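Local coordinates for protein phosphoserine phosphatase (Homo sapiens, PDB 6HYY) that probably hydrolyses O-phosphoserine to serine and phosphate, as a magnesium-binding phosphatase of the haloacid dehalogenase-like family, at residues D38-S41 with E42-R46; K55-L58 with T59-A63; G141-E144 with T145-T148. One frame throughout, in Å; residues are numbered along the deposited sequence.

Interaction 1. Residues D38-S41 with E42-R46; sequences DAVS and EMTRR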
loop_
_atom_site.group_PDB
_atom_site.type_symbol
_atom_site.label_atom_id
_atom_site.label_comp_id
_atom_site.label_asym_id
_atom_site.label_seq_id
_atom_site.Cartn_x
_atom_site.Cartn_y
_atom_site.Cartn_z
ATOM N N ASP A 38 12.048 17.341 1.040
ATOM C CA ASP A 38 13.255 16.938 0.320
ATOM C C ASP A 38 13.986 15.823 1.053
ATOM O O ASP A 38 14.288 14.771 0.470
ATOM C CB ASP A 38 14.182 18.138 0.126
ATOM C CG ASP A 38 13.647 19.143 -0.881
ATOM O OD1 ASP A 38 12.914 18.739 -1.808
ATOM O OD2 ASP A 38 13.949 20.346 -0.739
ATOM N N ALA A 39 14.277 16.034 2.339
ATOM C CA ALA A 39 15.020 15.043 3.110
ATOM C C ALA A 39 14.278 13.714 3.171
ATOM O O ALA A 39 14.881 12.650 2.987
ATOM C CB ALA A 39 15.290 15.576 4.518
ATOM N N VAL A 40 12.968 13.753 3.408
ATOM C CA VAL A 40 12.224 12.511 3.604
ATOM C C VAL A 40 12.044 11.771 2.282
ATOM O O VAL A 40 12.186 10.544 2.224
ATOM C CB VAL A 40 10.878 12.802 4.290
ATOM C CG1 VAL A 40 9.920 11.623 4.122
ATOM C CG2 VAL A 40 11.099 13.118 5.764
ATOM N N SER A 41 11.731 12.497 1.202
ATOM C CA SER A 41 11.591 11.856 -0.104
ATOM C C SER A 41 12.866 11.119 -0.494
ATOM O O SER A 41 12.808 10.021 -1.062
ATOM C CB SER A 41 11.226 12.894 -1.168
ATOM O OG SER A 41 9.857 13.258 -1.084
ATOM N N GLU A 42 14.027 11.700 -0.182
ATOM C CA GLU A 42 15.288 11.019 -0.452
ATOM C C GLU A 42 15.435 9.763 0.398
ATOM O O GLU A 42 15.835 8.708 -0.109
ATOM C CB GLU A 42 16.459 11.971 -0.215
ATOM C CG GLU A 42 17.788 11.443 -0.733
ATOM C CD GLU A 42 17.680 10.866 -2.138
ATOM O OE1 GLU A 42 18.167 9.735 -2.359
ATOM O OE2 GLU A 42 17.102 11.540 -3.021
ATOM N N MET A 43 15.110 9.850 1.691
ATOM C CA MET A 43 15.196 8.670 2.547
ATOM C C MET A 43 14.239 7.581 2.089
ATOM O O MET A 43 14.535 6.390 2.229
ATOM C CB MET A 43 14.905 9.049 3.999
ATOM C CG MET A 43 15.837 10.095 4.576
ATOM S SD MET A 43 15.205 10.790 6.118
ATOM C CE MET A 43 16.191 9.927 7.321
ATOM N N THR A 44 13.086 7.966 1.546
ATOM C CA THR A 44 12.137 6.976 1.048
ATOM C C THR A 44 12.712 6.221 -0.145
ATOM O O THR A 44 12.615 4.988 -0.223
ATOM C CB THR A 44 10.827 7.669 0.682
ATOM O OG1 THR A 44 10.283 8.284 1.860
ATOM C CG2 THR A 44 9.829 6.673 0.110
ATOM N N ARG A 45 13.311 6.948 -1.089
ATOM C CA ARG A 45 14.016 6.297 -2.190
ATOM C C ARG A 45 15.135 5.409 -1.667
ATOM O O ARG A 45 15.365 4.310 -2.186
ATOM C CB ARG A 45 14.580 7.348 -3.143
ATOM C CG ARG A 45 13.544 8.001 -4.039
ATOM C CD ARG A 45 14.207 8.652 -5.248
ATOM N NE ARG A 45 14.799 9.946 -4.917
ATOM C CZ ARG A 45 14.104 11.049 -4.656
ATOM N NH1 ARG A 45 12.775 11.038 -4.694
ATOM N NH2 ARG A 45 14.743 12.174 -4.365
ATOM N N ARG A 46 15.834 5.874 -0.629
ATOM C CA ARG A 46 16.950 5.133 -0.051
ATOM C C ARG A 46 16.513 3.789 0.519
ATOM O O ARG A 46 17.277 2.817 0.474
ATOM C CB ARG A 46 17.600 6.001 1.031
ATOM C CG ARG A 46 18.811 5.424 1.737
ATOM C CD ARG A 46 19.353 6.457 2.721
ATOM N NE ARG A 46 20.385 5.921 3.602
ATOM C CZ ARG A 46 20.140 5.281 4.741
ATOM N NH1 ARG A 46 18.891 5.086 5.144
ATOM N NH2 ARG A 46 21.150 4.835 5.479
#
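The carbonyl oxygen of V40 takes the shortest of the backbone bonds here, 2.8 Å from T44 N, with the donor close to the line of the carbonyl bond. The hydroxyl of the same threonine also leans back over this turn: T44 OG1 lies 3.0 Å from V40 O, placed there by a chi1 of -61° that sets OG1 beside its own backbone N. Whether its proton serves V40 O is not settled, because D28 OD1 is the stronger acceptor, while R61 NH1 also bonds to OG1. The V40 and T44 side chains run oblique to each other, V40 CG1 coming to 4.0 Å from T44 OG1. One residue earlier, M43 N reaches A39 O at 3.1 Å, and M43 CG closes over that same oxygen at 3.2 Å. The exposed side carries charge instead. R45 NH2 meets E42 OE2 at 2.8 Å on the syn side, yet the bond is bent (133° at the hydrogen) and stands 31° out of the carboxylate plane. The folded R45 chain also lays one guanidinium face over S41 O, offset toward the rim. The chemistry thus divides this alpha-helix: its solvent side bears an imperfectly aligned ion pair, whereas T44, whose side chain lies about 6 Å from the bound serine, holds a hydroxyl among several polar partners, which probably fixes its rotation.

Interaction 2. Residues K55-L58 with T59-A63; sequences KAAL and TERLA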
loop_
_atom_site.group_PDB
_atom_site.type_symbol
_atom_site.label_atom_id
_atom_site.label_comp_id
_atom_site.label_asym_id
_atom_site.label_seq_id
_atom_site.Cartn_x
_atom_site.Cartn_y
_atom_site.Cartn_z
ATOM N N LYS A 55 12.288 -0.616 9.626
ATOM C CA LYS A 55 11.926 0.016 10.890
ATOM C C LYS A 55 12.839 1.197 11.192
ATOM O O LYS A 55 12.372 2.265 11.605
ATOM C CB LYS A 55 11.973 -1.004 12.032
ATOM C CG LYS A 55 11.476 -0.454 13.360
ATOM C CD LYS A 55 11.648 -1.453 14.499
ATOM C CE LYS A 55 10.721 -2.652 14.343
ATOM N NZ LYS A 55 11.107 -3.778 15.243
ATOM N N ALA A 56 14.146 1.023 10.976
ATOM C CA ALA A 56 15.086 2.123 11.155
ATOM C C ALA A 56 14.797 3.265 10.189
ATOM O O ALA A 56 14.802 4.436 10.586
ATOM C CB ALA A 56 16.516 1.616 10.977
ATOM N N ALA A 57 14.544 2.949 8.914
ATOM C CA ALA A 57 14.257 3.996 7.936
ATOM C C ALA A 57 12.972 4.741 8.278
ATOM O O ALA A 57 12.870 5.951 8.044
ATOM C CB ALA A 57 14.170 3.398 6.531
ATOM N N LEU A 58 11.980 4.034 8.824
ATOM C CA LEU A 58 10.745 4.683 9.242
ATOM C C LEU A 58 10.987 5.604 10.434
ATOM O O LEU A 58 10.507 6.745 10.459
ATOM C CB LEU A 58 9.689 3.625 9.581
ATOM C CG LEU A 58 8.282 4.164 9.837
ATOM C CD1 LEU A 58 7.784 4.940 8.632
ATOM C CD2 LEU A 58 7.320 3.035 10.205
ATOM N N THR A 59 11.712 5.113 11.442
ATOM C CA THR A 59 12.006 5.927 12.619
ATOM C C THR A 59 12.718 7.214 12.232
ATOM O O THR A 59 12.360 8.303 12.699
ATOM C CB THR A 59 12.858 5.124 13.604
ATOM O OG1 THR A 59 12.159 3.933 13.977
ATOM C CG2 THR A 59 13.148 5.948 14.852
ATOM N N GLU A 60 13.717 7.111 11.350
ATOM C CA GLU A 60 14.509 8.282 10.983
ATOM C C GLU A 60 13.691 9.307 10.208
ATOM O O GLU A 60 13.871 10.515 10.397
ATOM C CB GLU A 60 15.729 7.854 10.172
ATOM C CG GLU A 60 16.685 6.968 10.932
ATOM C CD GLU A 60 17.645 6.250 10.008
ATOM O OE1 GLU A 60 18.600 5.618 10.507
ATOM O OE2 GLU A 60 17.439 6.321 8.778
ATOM N N ARG A 61 12.805 8.856 9.315
ATOM C CA ARG A 61 11.983 9.810 8.580
ATOM C C ARG A 61 11.003 10.507 9.511
ATOM O O ARG A 61 10.823 11.725 9.437
ATOM C CB ARG A 61 11.235 9.106 7.444
ATOM C CG ARG A 61 12.081 8.819 6.211
ATOM C CD ARG A 61 11.327 7.964 5.191
ATOM N NE ARG A 61 11.200 6.571 5.615
ATOM C CZ ARG A 61 10.566 5.635 4.909
ATOM N NH1 ARG A 61 10.003 5.950 3.750
ATOM N NH2 ARG A 61 10.484 4.390 5.359
ATOM N N LEU A 62 10.367 9.743 10.406
ATOM C CA LEU A 62 9.433 10.346 11.347
ATOM C C LEU A 62 10.147 11.267 12.331
ATOM O O LEU A 62 9.564 12.267 12.775
ATOM C CB LEU A 62 8.658 9.250 12.077
ATOM C CG LEU A 62 7.578 8.591 11.207
ATOM C CD1 LEU A 62 7.033 7.338 11.879
ATOM C CD2 LEU A 62 6.459 9.566 10.900
ATOM N N ALA A 63 11.405 10.966 12.662
ATOM C CA ALA A 63 12.169 11.862 13.524
ATOM C C ALA A 63 12.361 13.232 12.878
ATOM O O ALA A 63 12.395 14.249 13.581
ATOM C CB ALA A 63 13.518 11.232 13.876
HETATM O O HOH W 1 15.441 6.833 6.467
#
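R61 is bent at chi3 (-73°), which turns its guanidinium group back along the helix and sets NE 3.0 Å from A57 O; T59, with OG1 beside its own backbone N, is likewise turned back toward K55 O. The arginine bond is straight, 166° at the hydrogen, and the oxygen lies near the guanidinium plane, but NE stands 63° above the plane of the carbonyl and so on no lone pair. R61 N occupies the opposite face of that carbonyl, at 3.2 Å from A57 O. A water adds a third donor, giving one hydrogen to A57 O at 3.1 Å and another to E60 OE2. A57 O is therefore gripped by three donors, one of which ties the arginine side chain to its own helix, and A57 CB lies 4.0 Å from R61 NH2. K55 O shows a second double acceptance: T59 N and T59 OG1 are each 2.9 Å from it, again from opposite faces. On the buried flank L58 and L62 lie side by side and point the same way, with L58 CG 4.0 Å from L62 CD1. These residues belong to helix 54-65, probably part of the helical cap known in phosphoserine phosphatases. Its leucines pack on F108 and on F142 of strand 139-142, and also reach strand 126-133 through N129 and L131. On another side R61 packs on V40 and M43 of helix 37-46.

Interaction 3. Residues G141-E144 with T145-T148; sequences GFDE and TQPT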
loop_
_atom_site.group_PDB
_atom_site.type_symbol
_atom_site.label_atom_id
_atom_site.label_comp_id
_atom_site.label_asym_id
_atom_site.label_seq_id
_atom_site.Cartn_x
_atom_site.Cartn_y
_atom_site.Cartn_z
ATOM N N GLY A 141 5.690 8.666 18.384
ATOM C CA GLY A 141 6.250 7.402 17.929
ATOM C C GLY A 141 5.307 6.614 17.035
ATOM O O GLY A 141 4.378 7.185 16.463
ATOM N N PHE A 142 5.527 5.301 16.918
ATOM C CA PHE A 142 4.629 4.471 16.125
ATOM C C PHE A 142 4.601 3.061 16.706
ATOM O O PHE A 142 5.483 2.668 17.477
ATOM C CB PHE A 142 5.036 4.464 14.636
ATOM C CG PHE A 142 6.378 3.865 14.372
ATOM C CD1 PHE A 142 7.527 4.643 14.424
ATOM C CD2 PHE A 142 6.505 2.514 14.075
ATOM C CE1 PHE A 142 8.765 4.087 14.191
ATOM C CE2 PHE A 142 7.747 1.956 13.831
ATOM C CZ PHE A 142 8.878 2.737 13.895
ATOM N N ASP A 143 3.561 2.306 16.350
ATOM C CA ASP A 143 3.355 0.971 16.918
ATOM C C ASP A 143 4.356 0.006 16.297
ATOM O O ASP A 143 4.175 -0.455 15.168
ATOM C CB ASP A 143 1.923 0.511 16.682
ATOM C CG ASP A 143 1.645 -0.883 17.242
ATOM O OD1 ASP A 143 2.525 -1.453 17.915
ATOM O OD2 ASP A 143 0.524 -1.387 17.020
ATOM N N GLU A 144 5.400 -0.343 17.049
ATOM C CA GLU A 144 6.465 -1.175 16.505
ATOM C C GLU A 144 6.093 -2.651 16.444
ATOM O O GLU A 144 6.867 -3.445 15.898
ATOM C CB GLU A 144 7.742 -0.974 17.324
ATOM C CG GLU A 144 8.001 0.499 17.638
ATOM C CD GLU A 144 9.432 0.793 18.039
ATOM O OE1 GLU A 144 10.185 -0.163 18.331
ATOM O OE2 GLU A 144 9.806 1.989 18.051
ATOM N N THR A 145 4.929 -3.037 16.965
ATOM C CA THR A 145 4.477 -4.417 16.855
ATOM C C THR A 145 3.723 -4.711 15.563
ATOM O O THR A 145 3.411 -5.879 15.308
ATOM C CB THR A 145 3.587 -4.801 18.051
ATOM O OG1 THR A 145 2.295 -4.188 17.925
ATOM C CG2 THR A 145 4.233 -4.365 19.360
ATOM N N GLN A 146 3.419 -3.704 14.744
ATOM C CA GLN A 146 2.699 -3.973 13.503
ATOM C C GLN A 146 3.598 -4.741 12.537
ATOM O O GLN A 146 4.793 -4.458 12.453
ATOM C CB GLN A 146 2.240 -2.669 12.839
ATOM C CG GLN A 146 1.130 -1.947 13.572
ATOM C CD GLN A 146 -0.164 -2.743 13.602
ATOM O OE1 GLN A 146 -0.574 -3.319 12.595
ATOM N NE2 GLN A 146 -0.806 -2.787 14.763
ATOM N N PRO A 147 3.061 -5.716 11.796
ATOM C CA PRO A 147 3.909 -6.391 10.803
ATOM C C PRO A 147 4.452 -5.436 9.765
ATOM O O PRO A 147 5.579 -5.621 9.296
ATOM C CB PRO A 147 2.977 -7.443 10.185
ATOM C CG PRO A 147 1.596 -6.998 10.525
ATOM C CD PRO A 147 1.705 -6.286 11.844
ATOM N N THR A 148 3.702 -4.382 9.432
ATOM C CA THR A 148 4.173 -3.406 8.460
ATOM C C THR A 148 5.271 -2.493 9.016
ATOM O O THR A 148 5.775 -1.649 8.274
ATOM C CB THR A 148 2.987 -2.581 7.944
ATOM O OG1 THR A 148 2.220 -2.104 9.058
ATOM C CG2 THR A 148 2.077 -3.473 7.087
#
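The carboxylate of D143 is approached over one and the same face by all three of its donors in the turn, from T145 and Q146. T145 N, 3.0 Å from D143 OD1, stands 50° above the plane, whereas T145 OG1 comes closer to that oxygen, 2.7 Å, and nearer the plane on the syn side. The other oxygen belongs to the amide: Q146 NE2 lies 3.0 Å from D143 OD2, in a nearly straight bond. The acceptor sits in the plane of the amide, yet the amide comes from above the carboxylate, and the two planes are 72° apart. The aliphatic part of Q146 lies over the same face, CG being 3.5 Å from D143 OD2. Two torsions explain the convergence: D143 CG is anti to its backbone N and faces the following residues, while T145 OG1 sits between backbone N and carbonyl carbon and so swings back to OD1. The bond from T145 N to OD1 defines an Asx turn. It is superposed on a type I beta turn from D143 to Q146 whose own backbone bond, Q146 N to D143 O, is weak at 3.4 Å. Side-chain bonds therefore do much to hold the reversal. The turn leads out of strand 139-142, an outermost strand of the sheet; G141 and D143 pair through the backbone with K132 and R130 of the antiparallel strand 126-133. Beyond the turn, P147 and T148 rest on helix 153-165 at V157.

From the N terminus the three interactions come in series, none enclosing or crossing another. Interactions 1 and 2 each close successive turns of one helix, 37-46 and 54-65 respectively, which follow each other in the chain; interaction 3 closes the bend that leaves strand 139-142. Two lateral junctions join them. Between interactions 1 and 2, whose centres are 11 Å apart, M43 CE packs 3.6 Å from E60 CB and V40 CG2 lies 3.9 Å from R61 O. Between interactions 2 and 3, T59 OG1 lies 3.4 Å from F142 CE1 and K55 CG 4.1 Å from F142 CZ. Interactions 1 and 3 do not touch, so helix 54-65 bridges helix 37-46 and the edge strand.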